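Local coordinates for pyridine nucleotide-disulfide oxidoreductase-like protein (Myceliophthora thermophila, PDB 5MQ6) that catalyses Baeyer-Villiger oxidation with FAD and NADPH, inserting one oxygen atom beside the carbonyl of ketones, especially bulky polycyclic ones, to give esters or lactones, at residues A[184-189]-A[193-198]; A[260-265]-A[285-290]; A[548-553]-A[639-644]. All coordinates share one frame; numbering follows the deposited sequence.

Contact 1. Residues A[184-189]-A[193-198]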
ATOM      1  N   LYS A 184      17.068 -11.170   1.917  1.00 18.80           N
ATOM      2  CA  LYS A 184      17.354 -11.350   0.453  1.00 21.27           C
ATOM      3  C   LYS A 184      16.829 -12.641  -0.132  1.00 21.60           C
ATOM      4  O   LYS A 184      16.403 -12.673  -1.275  1.00 24.33           O
ATOM      5  CB  LYS A 184      18.893 -11.312   0.199  1.00 22.80           C
ATOM      6  CG  LYS A 184      19.482  -9.951   0.455  1.00 27.15           C
ATOM      7  CD  LYS A 184      20.692  -9.921   1.361  1.00 39.21           C
ATOM      8  CE  LYS A 184      22.011 -10.189   0.656  1.00 50.48           C
ATOM      9  NZ  LYS A 184      23.105 -10.855   1.540  1.00 48.03           N
ATOM     10  N   THR A 185      16.840 -13.714   0.663  1.00 21.24           N
ATOM     11  CA  THR A 185      16.556 -15.055   0.220  1.00 21.13           C
ATOM     12  C   THR A 185      15.833 -15.775   1.316  1.00 17.74           C
ATOM     13  O   THR A 185      16.184 -15.636   2.485  1.00 16.66           O
ATOM     14  CB  THR A 185      17.876 -15.759  -0.056  1.00 25.91           C
ATOM     15  OG1 THR A 185      18.479 -15.058  -1.127  1.00 31.52           O
ATOM     16  CG2 THR A 185      17.685 -17.036  -0.591  1.00 31.70           C
ATOM     17  N   ILE A 186      14.852 -16.578   0.939  1.00 19.14           N
ATOM     18  CA  ILE A 186      14.131 -17.452   1.860  1.00 18.21           C
ATOM     19  C   ILE A 186      14.147 -18.818   1.170  1.00 20.96           C
ATOM     20  O   ILE A 186      13.642 -19.003   0.048  1.00 20.85           O
ATOM     21  CB  ILE A 186      12.735 -16.879   2.014  1.00 19.95           C
ATOM     22  CG1 ILE A 186      12.819 -15.425   2.519  1.00 18.98           C
ATOM     23  CG2 ILE A 186      11.878 -17.745   2.894  1.00 20.72           C
ATOM     24  CD1 ILE A 186      11.459 -14.780   2.606  1.00 20.49           C
ATOM     25  N   ARG A 187      14.756 -19.801   1.825  1.00 18.90           N
ATOM     26  CA  ARG A 187      15.017 -21.059   1.199  1.00 21.02           C
ATOM     27  C   ARG A 187      14.593 -22.197   2.095  1.00 18.23           C
ATOM     28  O   ARG A 187      15.056 -22.283   3.223  1.00 18.60           O
ATOM     29  CB  ARG A 187      16.525 -21.134   0.945  1.00 25.72           C
ATOM     30  CG  ARG A 187      16.976 -22.395   0.232  1.00 34.29           C
ATOM     31  CD  ARG A 187      18.517 -22.422  -0.116  1.00 38.36           C
ATOM     32  NE  ARG A 187      18.853 -21.277  -0.995  1.00 44.39           N
ATOM     33  CZ  ARG A 187      18.751 -21.259  -2.327  1.00 40.91           C
ATOM     34  NH1 ARG A 187      18.336 -22.322  -3.037  1.00 48.21           N
ATOM     35  NH2 ARG A 187      19.049 -20.162  -2.950  1.00 45.18           N
ATOM     36  N   TRP A 188      13.750 -23.089   1.582  1.00 19.61           N
ATOM     37  CA  TRP A 188      13.304 -24.265   2.322  1.00 22.06           C
ATOM     38  C   TRP A 188      14.397 -25.345   2.234  1.00 24.59           C
ATOM     39  O   TRP A 188      14.925 -25.605   1.141  1.00 22.45           O
ATOM     40  CB  TRP A 188      12.072 -24.854   1.671  1.00 22.19           C
ATOM     41  CG  TRP A 188      11.539 -26.153   2.311  1.00 20.57           C
ATOM     42  CD1 TRP A 188      11.518 -27.357   1.777  1.00 22.90           C
ATOM     43  CD2 TRP A 188      10.932 -26.274   3.598  1.00 20.25           C
ATOM     44  NE1 TRP A 188      10.938 -28.261   2.629  1.00 23.19           N
ATOM     45  CE2 TRP A 188      10.584 -27.626   3.770  1.00 19.88           C
ATOM     46  CE3 TRP A 188      10.651 -25.374   4.616  1.00 22.07           C
ATOM     47  CZ2 TRP A 188       9.969 -28.093   4.894  1.00 20.16           C
ATOM     48  CZ3 TRP A 188      10.051 -25.859   5.785  1.00 21.25           C
ATOM     49  CH2 TRP A 188       9.709 -27.163   5.900  1.00 23.60           C
ATOM     50  N   ASP A 189      14.652 -26.003   3.355  1.00 22.74           N
ATOM     51  CA  ASP A 189      15.610 -27.081   3.436  1.00 27.02           C
ATOM     52  C   ASP A 189      14.869 -28.404   3.649  1.00 28.62           C
ATOM     53  O   ASP A 189      14.402 -28.626   4.774  1.00 27.57           O
ATOM     54  CB  ASP A 189      16.535 -26.758   4.606  1.00 34.29           C
ATOM     55  CG  ASP A 189      17.705 -27.709   4.731  1.00 48.10           C
ATOM     56  OD1 ASP A 189      17.655 -28.875   4.264  1.00 41.66           O
ATOM     57  OD2 ASP A 189      18.691 -27.240   5.341  1.00 58.18           O
ATOM     58  N   ARG A 193      13.783 -29.609   7.252  1.00 20.66           N
ATOM     59  CA  ARG A 193      12.416 -29.121   7.266  1.00 25.43           C
ATOM     60  C   ARG A 193      12.297 -27.747   7.958  1.00 21.26           C
ATOM     61  O   ARG A 193      11.548 -27.591   8.901  1.00 18.57           O
ATOM     62  CB  ARG A 193      11.538 -30.096   8.038  1.00 29.81           C
ATOM     63  CG  ARG A 193      11.731 -31.516   7.556  1.00 40.37           C
ATOM     64  CD  ARG A 193      10.704 -31.824   6.551  1.00 44.14           C
ATOM     65  NE  ARG A 193      10.204 -33.178   6.557  1.00 62.57           N
ATOM     66  CZ  ARG A 193       9.626 -33.775   7.588  1.00 70.94           C
ATOM     67  NH1 ARG A 193       9.573 -33.220   8.784  1.00 66.37           N
ATOM     68  NH2 ARG A 193       9.149 -34.994   7.441  1.00 91.13           N
ATOM     69  N   LEU A 194      13.136 -26.815   7.532  1.00 20.44           N
ATOM     70  CA  LEU A 194      13.131 -25.468   8.065  1.00 19.77           C
ATOM     71  C   LEU A 194      13.361 -24.532   6.910  1.00 20.02           C
ATOM     72  O   LEU A 194      13.995 -24.905   5.920  1.00 17.83           O
ATOM     73  CB  LEU A 194      14.248 -25.282   9.075  1.00 20.60           C
ATOM     74  CG  LEU A 194      14.075 -25.919  10.451  1.00 23.03           C
ATOM     75  CD1 LEU A 194      15.389 -25.975  11.247  1.00 22.83           C
ATOM     76  CD2 LEU A 194      13.019 -25.252  11.314  1.00 22.00           C
ATOM     77  N   TRP A 195      12.802 -23.332   7.031  1.00 17.24           N
ATOM     78  CA  TRP A 195      13.150 -22.229   6.177  1.00 17.83           C
ATOM     79  C   TRP A 195      14.462 -21.576   6.710  1.00 17.69           C
ATOM     80  O   TRP A 195      14.623 -21.460   7.921  1.00 17.26           O
ATOM     81  CB  TRP A 195      12.029 -21.172   6.227  1.00 17.70           C
ATOM     82  CG  TRP A 195      10.844 -21.607   5.500  1.00 15.26           C
ATOM     83  CD1 TRP A 195       9.693 -22.149   6.049  1.00 19.25           C
ATOM     84  CD2 TRP A 195      10.668 -21.593   4.113  1.00 17.77           C
ATOM     85  NE1 TRP A 195       8.788 -22.474   5.040  1.00 18.03           N
ATOM     86  CE2 TRP A 195       9.341 -22.111   3.842  1.00 18.95           C
ATOM     87  CE3 TRP A 195      11.448 -21.127   3.044  1.00 18.20           C
ATOM     88  CZ2 TRP A 195       8.821 -22.230   2.539  1.00 20.07           C
ATOM     89  CZ3 TRP A 195      10.911 -21.246   1.726  1.00 20.65           C
ATOM     90  CH2 TRP A 195       9.622 -21.784   1.509  1.00 22.20           C
ATOM     91  N   SER A 196      15.366 -21.191   5.799  1.00 15.00           N
ATOM     92  CA  SER A 196      16.518 -20.364   6.089  1.00 16.11           C
ATOM     93  C   SER A 196      16.354 -19.009   5.383  1.00 16.83           C
ATOM     94  O   SER A 196      16.086 -18.957   4.180  1.00 17.09           O
ATOM     95  CB  SER A 196      17.737 -21.003   5.495  1.00 19.49           C
ATOM     96  OG  SER A 196      18.095 -22.160   6.226  1.00 19.80           O
ATOM     97  N   LEU A 197      16.550 -17.948   6.138  1.00 14.81           N
ATOM     98  CA  LEU A 197      16.577 -16.631   5.596  1.00 17.42           C
ATOM     99  C   LEU A 197      18.004 -16.096   5.574  1.00 18.73           C
ATOM    100  O   LEU A 197      18.684 -16.204   6.587  1.00 18.93           O
ATOM    101  CB  LEU A 197      15.722 -15.727   6.447  1.00 18.37           C
ATOM    102  CG  LEU A 197      14.186 -15.818   6.304  1.00 19.80           C
ATOM    103  CD1 LEU A 197      13.648 -17.110   6.871  1.00 21.07           C
ATOM    104  CD2 LEU A 197      13.538 -14.597   6.943  1.00 24.74           C
ATOM    105  N   GLU A 198      18.399 -15.503   4.446  1.00 18.09           N
ATOM    106  CA  GLU A 198      19.613 -14.724   4.354  1.00 19.84           C
ATOM    107  C   GLU A 198      19.295 -13.291   4.524  1.00 18.94           C
ATOM    108  O   GLU A 198      18.566 -12.735   3.700  1.00 18.34           O
ATOM    109  CB  GLU A 198      20.248 -14.803   2.998  1.00 23.19           C
ATOM    110  CG  GLU A 198      20.775 -16.132   2.678  1.00 29.66           C
ATOM    111  CD  GLU A 198      21.256 -16.234   1.234  1.00 47.96           C
ATOM    112  OE1 GLU A 198      21.295 -15.184   0.454  1.00 44.96           O
ATOM    113  OE2 GLU A 198      21.612 -17.398   0.903  1.00 58.61           O
TER
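Trp188 and Trp195 meet across a beta hairpin made by strands 181-189 and 194-201. The backbones run antiparallel at 157°. Thr185 with Glu198 and Arg187 with Ser196 are hydrogen-bonded pairs. In the second, Arg187 N reaches Ser196 O at 2.8 Å and Ser196 N returns a nearly straight bond to Arg187 O. Near the turn the register slips. Arg193 and Leu194 both lie opposite Asp189, which makes a G1 beta bulge. Arg193 takes a left-handed backbone conformation there.

Aromatic packing fills the face that carries Ile186, Trp188, Trp195 and Leu197. The two indoles form a T-shaped stack, with ring planes at 60°. The edge of Trp188 points at the face of Trp195, and Trp188 CE3 comes within 3.5 Å of Trp195 NE1. CB of Trp188 also sits over the six-membered ring of Trp195, 3.9 Å from its centroid, as a CH-pi contact. CG of Trp195 lies beside its own N (chi1 -73°), which turns the ring so that its face meets the edge of Trp188. The two side chains cross at about a right angle. Ile186 CG2 packs on Trp195 CE3 at 3.4 Å. Strand 218-221 adds Val219 against Trp195 and Leu197. Trp195 NE1 donates to Pro525 O.

The face of Thr185, Arg187, Ser196 and Glu198 is mostly polar. Thr185 and Glu198 lie side by side, with a weak contact of 3.2 Å between Thr185 OG1 and Glu198 OE1. At the start of the segment, Lys184 NZ forms its salt bridge with Glu211. The backbone N of Thr185 is buried and has no hydrogen-bond partner in the model.

Contact 2. Residues A[260-265]-A[285-290]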
ATOM      1  N   THR A 260       7.545  16.149  14.395  1.00 36.83           N
ATOM      2  CA  THR A 260       6.429  16.755  15.155  1.00 41.71           C
ATOM      3  C   THR A 260       6.541  18.252  15.212  1.00 38.42           C
ATOM      4  O   THR A 260       5.995  18.883  16.078  1.00 37.83           O
ATOM      5  CB  THR A 260       6.476  16.281  16.575  1.00 43.01           C
ATOM      6  OG1 THR A 260       7.722  16.660  17.091  1.00 49.50           O
ATOM      7  CG2 THR A 260       6.372  14.780  16.629  1.00 50.37           C
ATOM      8  N   ASP A 261       7.238  18.827  14.268  1.00 34.38           N
ATOM      9  CA  ASP A 261       7.315  20.294  14.180  1.00 38.16           C
ATOM     10  C   ASP A 261       7.217  20.634  12.709  1.00 36.08           C
ATOM     11  O   ASP A 261       8.153  20.358  11.963  1.00 34.77           O
ATOM     12  CB  ASP A 261       8.632  20.792  14.778  1.00 39.22           C
ATOM     13  CG  ASP A 261       8.796  22.305  14.648  1.00 49.69           C
ATOM     14  OD1 ASP A 261       7.920  23.014  14.068  1.00 52.72           O
ATOM     15  OD2 ASP A 261       9.825  22.796  15.123  1.00 48.63           O
ATOM     16  N   GLU A 262       6.084  21.203  12.267  1.00 39.65           N
ATOM     17  CA  GLU A 262       5.917  21.541  10.832  1.00 38.47           C
ATOM     18  C   GLU A 262       6.378  22.923  10.461  1.00 44.06           C
ATOM     19  O   GLU A 262       6.128  23.386   9.299  1.00 36.99           O
ATOM     20  CB  GLU A 262       4.457  21.494  10.463  1.00 46.09           C
ATOM     21  CG  GLU A 262       3.671  20.268  10.894  1.00 46.96           C
ATOM     22  CD  GLU A 262       2.260  20.331  10.344  1.00 52.07           C
ATOM     23  OE1 GLU A 262       1.716  21.450  10.122  1.00 52.19           O
ATOM     24  OE2 GLU A 262       1.701  19.259  10.093  1.00 60.34           O
ATOM     25  N   ALA A 263       6.991  23.637  11.407  1.00 42.50           N
ATOM     26  CA  ALA A 263       7.568  24.937  11.056  1.00 41.08           C
ATOM     27  C   ALA A 263       8.895  24.701  10.345  1.00 38.28           C
ATOM     28  O   ALA A 263       9.917  24.440  10.957  1.00 46.07           O
ATOM     29  CB  ALA A 263       7.665  25.859  12.257  1.00 35.99           C
ATOM     30  N   LEU A 264       8.824  24.758   9.026  1.00 36.78           N
ATOM     31  CA  LEU A 264       9.905  24.521   8.102  1.00 38.04           C
ATOM     32  C   LEU A 264      10.711  25.791   7.860  1.00 39.90           C
ATOM     33  O   LEU A 264      10.891  26.248   6.706  1.00 37.58           O
ATOM     34  CB  LEU A 264       9.306  24.049   6.769  1.00 44.41           C
ATOM     35  CG  LEU A 264       8.830  22.596   6.586  1.00 46.42           C
ATOM     36  CD1 LEU A 264       8.526  21.838   7.860  1.00 42.50           C
ATOM     37  CD2 LEU A 264       7.723  22.486   5.588  1.00 37.89           C
ATOM     38  N   ASN A 265      11.215  26.345   8.959  1.00 53.66           N
ATOM     39  CA  ASN A 265      11.952  27.639   8.970  1.00 52.15           C
ATOM     40  C   ASN A 265      13.049  27.708   7.925  1.00 45.01           C
ATOM     41  O   ASN A 265      13.186  28.705   7.332  1.00 50.28           O
ATOM     42  CB  ASN A 265      12.530  27.895  10.345  1.00 54.77           C
ATOM     43  CG  ASN A 265      13.361  26.712  10.834  1.00 63.76           C
ATOM     44  OD1 ASN A 265      14.468  26.489  10.362  1.00 76.63           O
ATOM     45  ND2 ASN A 265      12.797  25.912  11.720  1.00 62.27           N
ATOM     46  N   VAL A 285       2.179  19.742   0.076  1.00 30.90           N
ATOM     47  CA  VAL A 285       2.187  21.027  -0.651  1.00 28.12           C
ATOM     48  C   VAL A 285       1.763  22.220   0.210  1.00 25.33           C
ATOM     49  O   VAL A 285       2.411  23.208   0.206  1.00 29.40           O
ATOM     50  CB  VAL A 285       1.401  20.947  -1.922  1.00 23.36           C
ATOM     51  CG1 VAL A 285       0.969  22.338  -2.406  1.00 26.13           C
ATOM     52  CG2 VAL A 285       2.236  20.332  -3.005  1.00 25.85           C
ATOM     53  N   PRO A 286       0.709  22.097   1.005  1.00 28.27           N
ATOM     54  CA  PRO A 286       0.388  23.225   1.844  1.00 27.02           C
ATOM     55  C   PRO A 286       1.441  23.640   2.903  1.00 35.52           C
ATOM     56  O   PRO A 286       1.518  24.840   3.329  1.00 29.71           O
ATOM     57  CB  PRO A 286      -0.895  22.774   2.539  1.00 27.91           C
ATOM     58  CG  PRO A 286      -1.555  21.854   1.517  1.00 28.38           C
ATOM     59  CD  PRO A 286      -0.409  21.132   0.895  1.00 29.24           C
ATOM     60  N   LYS A 287       2.202  22.640   3.353  1.00 33.55           N
ATOM     61  CA  LYS A 287       3.119  22.801   4.432  1.00 31.35           C
ATOM     62  C   LYS A 287       4.316  23.441   3.833  1.00 29.33           C
ATOM     63  O   LYS A 287       4.908  24.235   4.490  1.00 34.26           O
ATOM     64  CB  LYS A 287       3.548  21.458   5.037  1.00 28.74           C
ATOM     65  CG  LYS A 287       2.407  20.686   5.576  1.00 31.48           C
ATOM     66  CD  LYS A 287       1.687  21.370   6.707  1.00 35.37           C
ATOM     67  CE  LYS A 287       0.532  20.501   7.096  1.00 35.96           C
ATOM     68  NZ  LYS A 287      -0.300  21.152   8.112  1.00 36.44           N
ATOM     69  N   LEU A 288       4.664  23.065   2.605  1.00 27.50           N
ATOM     70  CA  LEU A 288       5.745  23.703   1.880  1.00 29.13           C
ATOM     71  C   LEU A 288       5.450  25.163   1.547  1.00 40.83           C
ATOM     72  O   LEU A 288       6.370  25.996   1.677  1.00 42.22           O
ATOM     73  CB  LEU A 288       6.124  22.956   0.644  1.00 24.77           C
ATOM     74  CG  LEU A 288       6.772  21.546   0.858  1.00 25.64           C
ATOM     75  CD1 LEU A 288       7.008  20.891  -0.459  1.00 25.17           C
ATOM     76  CD2 LEU A 288       8.108  21.579   1.625  1.00 27.72           C
ATOM     77  N   ALA A 289       4.208  25.444   1.103  1.00 40.95           N
ATOM     78  CA  ALA A 289       3.760  26.799   0.727  1.00 37.55           C
ATOM     79  C   ALA A 289       3.861  27.754   1.870  1.00 31.93           C
ATOM     80  O   ALA A 289       4.156  28.892   1.675  1.00 33.37           O
ATOM     81  CB  ALA A 289       2.326  26.779   0.220  1.00 36.50           C
ATOM     82  N   LYS A 290       3.642  27.300   3.076  1.00 30.08           N
ATOM     83  CA  LYS A 290       3.719  28.201   4.160  1.00 36.45           C
ATOM     84  C   LYS A 290       5.097  28.730   4.490  1.00 41.79           C
ATOM     85  O   LYS A 290       5.211  29.730   5.218  1.00 41.46           O
ATOM     86  CB  LYS A 290       3.161  27.574   5.370  1.00 39.46           C
ATOM     87  CG  LYS A 290       3.118  28.536   6.513  1.00 38.35           C
ATOM     88  CD  LYS A 290       2.292  28.028   7.642  1.00 40.49           C
ATOM     89  CE  LYS A 290       2.086  29.233   8.521  1.00 42.57           C
ATOM     90  NZ  LYS A 290       1.679  28.750   9.820  1.00 47.54           N
TER
HETATM   91  O   HOH W   1       4.480  23.806   7.212  1.00 40.08           O
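The carboxylate of Glu262 is the flat group that meets Lys287. The lysine tail rises toward it from one face: CD lies farthest from the carboxylate plane, CE is closer, and NZ is closest. NZ meets OE1 on its syn side, 21° out of the carboxylate plane. The salt bridge from Lys287 NZ to Glu262 OE1 is 2.9 Å long. Glu262 OE2 is farther from the same NZ, at 3.4 Å, so the ammonium favours one oxygen. Lys287 CE lies 3.4 Å from each of Glu262 OE1 and OE2. The lysine chain bends once, at chi2 (-62°), and is extended from there to NZ.

The contact joins the loop before strand 271-275 to the C-terminal part of helix 279-289. This helix starts within what is probably a Rossmann-type GxGxxA motif, whose backbone amides meet NADPH. The side chain of Leu288 is about 12 Å from the bound NADPH. In the loop, Asp261 OD1 accepts from Ala263 N in an Asx turn, and Leu264 is the centre of an inverse gamma turn.

One water links the two backbones. It donates to Glu262 O at 2.7 Å and to Lys287 O at 2.8 Å. With Glu262 replaced, an alanine here would probably leave the ammonium of Lys287 without its mate and free to swing.

The apolar contact is between Leu264 CD2 and Leu288 CD2, 4.1 Å apart. Leu264 CD2 also lies against the backbone, 3.5 Å from Lys287 O. Leu288 packs on Leu267 and on Leu295 of strand 294-299 as well, while Leu264 touches Tyr291.

Contact 3. Residues A[548-553]-A[639-644]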
ATOM      1  N   GLY A 548      -6.812 -11.034   6.568  1.00 18.57           N
ATOM      2  CA  GLY A 548      -5.814 -11.953   6.090  1.00 19.66           C
ATOM      3  C   GLY A 548      -4.945 -12.553   7.206  1.00 18.94           C
ATOM      4  O   GLY A 548      -4.702 -13.755   7.188  1.00 17.30           O
ATOM      5  N   THR A 549      -4.472 -11.732   8.121  1.00 18.64           N
ATOM      6  CA  THR A 549      -3.695 -12.228   9.247  1.00 19.31           C
ATOM      7  C   THR A 549      -4.496 -13.212  10.114  1.00 20.16           C
ATOM      8  O   THR A 549      -3.956 -14.286  10.478  1.00 19.86           O
ATOM      9  CB  THR A 549      -3.043 -11.112  10.115  1.00 18.81           C
ATOM     10  OG1 THR A 549      -4.033 -10.340  10.715  1.00 17.77           O
ATOM     11  CG2 THR A 549      -2.000 -10.239   9.289  1.00 21.09           C
ATOM     12  N   GLU A 550      -5.783 -12.894  10.353  1.00 20.54           N
ATOM     13  CA  GLU A 550      -6.683 -13.819  11.064  1.00 20.04           C
ATOM     14  C   GLU A 550      -6.825 -15.162  10.344  1.00 20.49           C
ATOM     15  O   GLU A 550      -6.765 -16.210  10.990  1.00 16.39           O
ATOM     16  CB  GLU A 550      -8.070 -13.279  11.185  1.00 23.87           C
ATOM     17  CG  GLU A 550      -9.030 -14.226  11.926  1.00 26.26           C
ATOM     18  CD  GLU A 550     -10.399 -13.638  12.049  1.00 31.51           C
ATOM     19  OE1 GLU A 550     -11.076 -13.382  11.033  1.00 34.72           O
ATOM     20  OE2 GLU A 550     -10.828 -13.432  13.172  1.00 31.33           O
ATOM     21  N   HIS A 551      -7.047 -15.153   9.023  1.00 16.92           N
ATOM     22  CA  HIS A 551      -7.148 -16.429   8.347  1.00 14.58           C
ATOM     23  C   HIS A 551      -5.856 -17.260   8.474  1.00 16.04           C
ATOM     24  O   HIS A 551      -5.913 -18.456   8.745  1.00 17.30           O
ATOM     25  CB  HIS A 551      -7.417 -16.153   6.862  1.00 15.98           C
ATOM     26  CG  HIS A 551      -7.644 -17.366   6.063  1.00 15.38           C
ATOM     27  ND1 HIS A 551      -8.646 -18.282   6.350  1.00 16.46           N
ATOM     28  CD2 HIS A 551      -6.971 -17.853   5.003  1.00 16.48           C
ATOM     29  CE1 HIS A 551      -8.579 -19.281   5.489  1.00 17.60           C
ATOM     30  NE2 HIS A 551      -7.566 -19.045   4.668  1.00 18.88           N
ATOM     31  N   ILE A 552      -4.712 -16.627   8.193  1.00 14.75           N
ATOM     32  CA  ILE A 552      -3.432 -17.321   8.209  1.00 13.81           C
ATOM     33  C   ILE A 552      -3.218 -17.956   9.610  1.00 14.74           C
ATOM     34  O   ILE A 552      -2.881 -19.146   9.742  1.00 14.06           O
ATOM     35  CB  ILE A 552      -2.293 -16.363   7.804  1.00 13.38           C
ATOM     36  CG1 ILE A 552      -2.440 -16.047   6.303  1.00 14.43           C
ATOM     37  CG2 ILE A 552      -0.931 -17.010   8.085  1.00 12.82           C
ATOM     38  CD1 ILE A 552      -1.590 -14.917   5.756  1.00 14.53           C
ATOM     39  N   VAL A 553      -3.406 -17.161  10.660  1.00 15.53           N
ATOM     40  CA  VAL A 553      -3.101 -17.614  12.051  1.00 16.07           C
ATOM     41  C   VAL A 553      -4.086 -18.708  12.454  1.00 16.14           C
ATOM     42  O   VAL A 553      -3.715 -19.736  13.126  1.00 14.83           O
ATOM     43  CB  VAL A 553      -3.047 -16.429  13.065  1.00 17.90           C
ATOM     44  CG1 VAL A 553      -2.988 -16.963  14.474  1.00 18.71           C
ATOM     45  CG2 VAL A 553      -1.799 -15.564  12.777  1.00 18.82           C
ATOM     46  N   GLU A 639     -16.385 -19.595   6.475  1.00 22.46           N
ATOM     47  CA  GLU A 639     -17.004 -20.901   6.221  1.00 26.25           C
ATOM     48  C   GLU A 639     -15.962 -22.009   5.989  1.00 25.87           C
ATOM     49  O   GLU A 639     -16.129 -23.147   6.423  1.00 21.71           O
ATOM     50  CB  GLU A 639     -17.992 -20.828   5.072  1.00 27.34           C
ATOM     51  CG  GLU A 639     -19.159 -19.898   5.440  1.00 33.25           C
ATOM     52  CD  GLU A 639     -20.046 -19.558   4.249  1.00 43.25           C
ATOM     53  OE1 GLU A 639     -19.713 -19.860   3.076  1.00 52.78           O
ATOM     54  OE2 GLU A 639     -21.119 -18.990   4.481  1.00 49.70           O
ATOM     55  N   TYR A 640     -14.889 -21.648   5.311  1.00 24.32           N
ATOM     56  CA  TYR A 640     -13.837 -22.593   5.024  1.00 21.52           C
ATOM     57  C   TYR A 640     -13.144 -23.173   6.311  1.00 22.82           C
ATOM     58  O   TYR A 640     -12.770 -24.374   6.384  1.00 22.52           O
ATOM     59  CB  TYR A 640     -12.852 -21.969   4.058  1.00 17.99           C
ATOM     60  CG  TYR A 640     -11.586 -22.796   3.870  1.00 18.57           C
ATOM     61  CD1 TYR A 640     -10.516 -22.672   4.735  1.00 18.69           C
ATOM     62  CD2 TYR A 640     -11.490 -23.687   2.858  1.00 16.52           C
ATOM     63  CE1 TYR A 640      -9.366 -23.426   4.592  1.00 19.14           C
ATOM     64  CE2 TYR A 640     -10.351 -24.452   2.641  1.00 17.75           C
ATOM     65  CZ  TYR A 640      -9.283 -24.317   3.534  1.00 19.41           C
ATOM     66  OH  TYR A 640      -8.202 -25.089   3.360  1.00 19.37           O
ATOM     67  N   ARG A 641     -13.004 -22.317   7.314  1.00 22.00           N
ATOM     68  CA  ARG A 641     -12.288 -22.675   8.506  1.00 22.62           C
ATOM     69  C   ARG A 641     -13.182 -23.424   9.477  1.00 22.89           C
ATOM     70  O   ARG A 641     -12.697 -24.065  10.383  1.00 21.63           O
ATOM     71  CB  ARG A 641     -11.779 -21.417   9.179  1.00 23.01           C
ATOM     72  CG  ARG A 641     -10.661 -20.684   8.429  1.00 22.70           C
ATOM     73  CD  ARG A 641      -9.922 -19.744   9.362  1.00 21.12           C
ATOM     74  NE  ARG A 641     -10.773 -18.726   9.978  1.00 22.37           N
ATOM     75  CZ  ARG A 641     -11.118 -17.546   9.431  1.00 21.51           C
ATOM     76  NH1 ARG A 641     -11.853 -16.704  10.105  1.00 23.75           N
ATOM     77  NH2 ARG A 641     -10.684 -17.148   8.269  1.00 21.66           N
ATOM     78  N   ALA A 642     -14.465 -23.287   9.308  1.00 20.93           N
ATOM     79  CA  ALA A 642     -15.384 -23.711  10.332  1.00 27.36           C
ATOM     80  C   ALA A 642     -15.214 -25.170  10.784  1.00 28.85           C
ATOM     81  O   ALA A 642     -15.320 -25.430  11.991  1.00 29.18           O
ATOM     82  CB  ALA A 642     -16.822 -23.483   9.895  1.00 31.72           C
ATOM     83  N   ASP A 643     -14.886 -26.129   9.908  1.00 24.73           N
ATOM     84  CA  ASP A 643     -14.889 -27.464  10.444  1.00 27.63           C
ATOM     85  C   ASP A 643     -13.518 -28.097  10.715  1.00 30.22           C
ATOM     86  O   ASP A 643     -13.464 -29.301  11.005  1.00 25.07           O
ATOM     87  CB  ASP A 643     -15.751 -28.337   9.572  1.00 29.89           C
ATOM     88  CG  ASP A 643     -15.137 -28.630   8.284  1.00 29.54           C
ATOM     89  OD1 ASP A 643     -14.027 -28.194   7.895  1.00 33.99           O
ATOM     90  OD2 ASP A 643     -15.865 -29.293   7.609  1.00 33.45           O
ATOM     91  N   GLY A 644     -12.446 -27.289  10.620  1.00 28.95           N
ATOM     92  CA  GLY A 644     -11.092 -27.749  10.837  1.00 23.89           C
ATOM     93  C   GLY A 644     -10.558 -28.658   9.759  1.00 22.20           C
ATOM     94  O   GLY A 644      -9.397 -29.158   9.913  1.00 20.26           O
TER
HETATM   95  O   HOH W   2     -10.452 -13.888   8.429  1.00 25.61           O
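Arg641 reaches across to His551 and Glu550 and meets the two in different ways. Its guanidinium approaches the histidine edge to edge. NH2 donates to His551 ND1 at 3.0 Å, with an angle of 160° at the hydrogen. The donor lies close to the imidazole plane, and ND1 lies close to the guanidinium plane. The two planes are still turned 56° apart, so the groups are twisted about the bond that joins them. Arg641 bends at chi3 (-59°), and its CD passes 3.6 Å from His551 ND1. Because ND1 accepts here, the imidazole is probably neutral, with its proton on NE2.

Glu550 crosses the arginine at about a right angle. Its CG lies over one face of the guanidinium. The charged ends form a long salt bridge, with Glu550 OE1 3.5 Å from Arg641 NH1. A water bridges the same two side chains: it donates to Glu550 OE1 at 2.7 Å and accepts from Arg641 NH2 at 3.3 Å. OE1 has a second charged partner in Arg330.

The contact packs two helices that are far apart in sequence. Helix 541-562 begins at the FAD-binding residue Asn541 and runs beside helix 88-99, which carries the FAD-binding residue Gly89. Helix 630-641 lies near the C-terminus, and residues Arg641 to Gly644 form a type I beta turn.

Tyr640 meets the histidine ring at its edge too, next to ND1. Its CD1 is 4.0 Å from His551 CE1, and the side chains cross at about a right angle. The tyrosine hydroxyl bonds to Lys647 O, and His517 packs against both rings.

All three contacts are partly buried and lie well away from the centre of the chain. They share no helix or strand. Contact 1 joins neighbouring strands, buries far more surface than either of the others, and rests on backbone bonds and indole packing. Contacts 2 and 3 bury about as little as each other. Contact 2 ties a loop to a helix by a short salt bridge, and its water joins backbone carbonyls. Contact 3 ties two helices across a long sequence gap. Its hydrogen bond goes to a histidine, its salt bridge is long, and its water joins side chains. Contacts 2 and 3 lie on opposite sides of the chain's centre; contacts 1 and 3 are closer, with centres about 25 Å apart.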